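Local coordinates for protein muconate lactonizing enzyme (Corynebacterium glutamicum, PDB 3I4K) that belongs to the enolase superfamily as a member of the muconate lactonizing enzyme group, with a magnesium ion bound in its barrel domain, at residues V110-H115 with G280-S285. Numbering follows the deposited sequence.
Sequences VDVAMH and GGLLES
D111, on helix 104-121 of the enolase-type N-terminal domain, directs its carboxylate at the start of helix 282-294, one of the helices of the TIM-barrel-like C-terminal domain, and so binds amides at the N-terminal end of a helix of the other domain. OD1 accepts a nearly straight hydrogen bond from L282 N (2.8 Å, 176° at the hydrogen), the amide meeting it from above the carboxylate plane, while a weak bond runs from L283 N to OD2. The carboxylate reaches these first-turn amides because CG stands anti to the backbone N of D111 (chi1 171°). Its negative charge probably also interacts favourably with the positive end of the helix dipole.

Packing is tight where the D111 carboxylate lies against G281, the N-cap residue, which has no side chain: CG of D111 is 3.3 Å from G281 CA. Alongside, the H115 ring takes CD1 of L282 over one face, offset toward the rim, in a CH-pi contact 3.7 Å from the ring centroid. CD2 of L283 meets the same ring at its edge, 3.8 Å from NE2, so one leucine covers a face of the imidazole and the next meets its edge. Beyond the segments, L89 and L130 also touch H115, and F317 of helix 308-320 packs on L282.

The fit slackens toward V112, whose CG2 comes only within 4.3 Å of L282 CG, and toward the partly exposed E284, which makes no direct contact with 110-115 and is joined to D111 through a water. This water accepts from E284 N and donates to D111 OD2 and, at 2.7 Å, to G280 O.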
ATOM      1  N   VAL A 110      -1.891   6.949 -17.163  1.00 40.67           N
ATOM      2  CA  VAL A 110      -3.161   6.234 -17.241  1.00 41.72           C
ATOM      3  C   VAL A 110      -3.770   6.086 -15.842  1.00 41.18           C
ATOM      4  O   VAL A 110      -4.973   6.281 -15.643  1.00 37.34           O
ATOM      5  CB  VAL A 110      -2.983   4.831 -17.865  1.00 42.59           C
ATOM      6  CG1 VAL A 110      -4.333   4.124 -17.950  1.00 42.76           C
ATOM      7  CG2 VAL A 110      -2.361   4.950 -19.246  1.00 43.57           C
ATOM      8  N   ASP A 111      -2.925   5.757 -14.873  1.00 40.75           N
ATOM      9  CA  ASP A 111      -3.367   5.598 -13.494  1.00 41.05           C
ATOM     10  C   ASP A 111      -3.971   6.900 -12.955  1.00 41.22           C
ATOM     11  O   ASP A 111      -5.093   6.908 -12.461  1.00 38.66           O
ATOM     12  CB  ASP A 111      -2.178   5.148 -12.627  1.00 41.08           C
ATOM     13  CG  ASP A 111      -2.488   5.163 -11.136  1.00 39.86           C
ATOM     14  OD1 ASP A 111      -2.676   6.265 -10.580  1.00 39.68           O
ATOM     15  OD2 ASP A 111      -2.531   4.074 -10.520  1.00 41.89           O
ATOM     16  N   VAL A 112      -3.225   7.996 -13.051  1.00 41.76           N
ATOM     17  CA  VAL A 112      -3.700   9.280 -12.550  1.00 43.68           C
ATOM     18  C   VAL A 112      -4.967   9.764 -13.255  1.00 44.73           C
ATOM     19  O   VAL A 112      -5.866  10.300 -12.613  1.00 44.61           O
ATOM     20  CB  VAL A 112      -2.616  10.361 -12.673  1.00 42.71           C
ATOM     21  CG1 VAL A 112      -3.196  11.729 -12.331  1.00 43.31           C
ATOM     22  CG2 VAL A 112      -1.470  10.042 -11.722  1.00 43.08           C
ATOM     23  N   ALA A 113      -5.035   9.574 -14.570  1.00 46.53           N
ATOM     24  CA  ALA A 113      -6.210   9.984 -15.336  1.00 47.85           C
ATOM     25  C   ALA A 113      -7.437   9.238 -14.820  1.00 47.82           C
ATOM     26  O   ALA A 113      -8.503   9.825 -14.664  1.00 49.18           O
ATOM     27  CB  ALA A 113      -6.005   9.697 -16.823  1.00 45.77           C
HETATM   28  N   MSE A 114      -7.278   7.948 -14.546  1.00 48.39           N
HETATM   29  CA  MSE A 114      -8.379   7.142 -14.040  1.00 49.17           C
HETATM   30  C   MSE A 114      -8.810   7.570 -12.643  1.00 49.01           C
HETATM   31  O   MSE A 114     -10.002   7.584 -12.329  1.00 48.64           O
HETATM   32  CB  MSE A 114      -8.002   5.663 -14.052  1.00 50.79           C
HETATM   33  CG  MSE A 114      -7.987   5.082 -15.448  1.00 53.54           C
HETATM   34 SE   MSE A 114      -8.092   3.164 -15.444  1.00 62.49          SE
HETATM   35  CE  MSE A 114      -9.661   2.954 -14.340  1.00 58.87           C
ATOM     36  N   HIS A 115      -7.843   7.925 -11.808  1.00 48.51           N
ATOM     37  CA  HIS A 115      -8.139   8.366 -10.456  1.00 48.57           C
ATOM     38  C   HIS A 115      -8.914   9.675 -10.514  1.00 50.05           C
ATOM     39  O   HIS A 115      -9.899   9.855  -9.798  1.00 48.19           O
ATOM     40  CB  HIS A 115      -6.846   8.563  -9.662  1.00 48.87           C
ATOM     41  CG  HIS A 115      -6.337   7.311  -9.013  1.00 50.64           C
ATOM     42  ND1 HIS A 115      -6.740   6.907  -7.757  1.00 50.13           N
ATOM     43  CD2 HIS A 115      -5.472   6.367  -9.453  1.00 50.18           C
ATOM     44  CE1 HIS A 115      -6.145   5.767  -7.452  1.00 49.64           C
ATOM     45  NE2 HIS A 115      -5.371   5.418  -8.465  1.00 51.98           N
ATOM     46  N   GLY A 280       4.842   4.667 -11.685  1.00 36.84           N
ATOM     47  CA  GLY A 280       3.787   4.114 -12.512  1.00 35.91           C
ATOM     48  C   GLY A 280       2.392   4.234 -11.939  1.00 35.51           C
ATOM     49  O   GLY A 280       1.567   3.340 -12.129  1.00 36.72           O
ATOM     50  N   GLY A 281       2.125   5.319 -11.227  1.00 37.01           N
ATOM     51  CA  GLY A 281       0.793   5.521 -10.681  1.00 36.43           C
ATOM     52  C   GLY A 281       0.679   5.750  -9.189  1.00 37.47           C
ATOM     53  O   GLY A 281       1.645   5.613  -8.429  1.00 36.09           O
ATOM     54  N   LEU A 282      -0.530   6.093  -8.764  1.00 35.57           N
ATOM     55  CA  LEU A 282      -0.798   6.329  -7.357  1.00 36.96           C
ATOM     56  C   LEU A 282      -0.866   4.991  -6.599  1.00 35.73           C
ATOM     57  O   LEU A 282      -0.514   4.923  -5.426  1.00 33.75           O
ATOM     58  CB  LEU A 282      -2.108   7.109  -7.204  1.00 37.27           C
ATOM     59  CG  LEU A 282      -2.060   8.539  -7.753  1.00 39.28           C
ATOM     60  CD1 LEU A 282      -3.470   9.033  -8.044  1.00 37.83           C
ATOM     61  CD2 LEU A 282      -1.357   9.453  -6.739  1.00 38.94           C
ATOM     62  N   LEU A 283      -1.311   3.929  -7.264  1.00 34.20           N
ATOM     63  CA  LEU A 283      -1.379   2.633  -6.594  1.00 36.99           C
ATOM     64  C   LEU A 283       0.048   2.152  -6.304  1.00 36.09           C
ATOM     65  O   LEU A 283       0.364   1.793  -5.171  1.00 39.11           O
ATOM     66  CB  LEU A 283      -2.122   1.588  -7.452  1.00 34.62           C
ATOM     67  CG  LEU A 283      -3.585   1.869  -7.830  1.00 38.99           C
ATOM     68  CD1 LEU A 283      -4.176   0.648  -8.524  1.00 37.65           C
ATOM     69  CD2 LEU A 283      -4.405   2.212  -6.597  1.00 35.48           C
ATOM     70  N   GLU A 284       0.903   2.159  -7.321  1.00 35.38           N
ATOM     71  CA  GLU A 284       2.288   1.733  -7.148  1.00 34.41           C
ATOM     72  C   GLU A 284       2.995   2.579  -6.109  1.00 34.47           C
ATOM     73  O   GLU A 284       3.748   2.053  -5.291  1.00 32.70           O
ATOM     74  CB  GLU A 284       3.049   1.799  -8.472  1.00 34.20           C
ATOM     75  CG  GLU A 284       2.633   0.719  -9.456  1.00 36.30           C
ATOM     76  CD  GLU A 284       2.787  -0.681  -8.877  1.00 37.46           C
ATOM     77  OE1 GLU A 284       3.922  -1.050  -8.514  1.00 40.68           O
ATOM     78  OE2 GLU A 284       1.784  -1.415  -8.782  1.00 34.71           O
ATOM     79  N   SER A 285       2.743   3.885  -6.137  1.00 33.53           N
ATOM     80  CA  SER A 285       3.348   4.804  -5.183  1.00 30.82           C
ATOM     81  C   SER A 285       3.007   4.415  -3.736  1.00 32.35           C
ATOM     82  O   SER A 285       3.826   4.599  -2.832  1.00 30.04           O
ATOM     83  CB  SER A 285       2.884   6.236  -5.453  1.00 32.09           C
ATOM     84  OG  SER A 285       3.401   6.731  -6.679  1.00 34.54           O
TER
HETATM   85  O   HOH W   1      -0.150   2.357 -10.292  1.00 36.65           O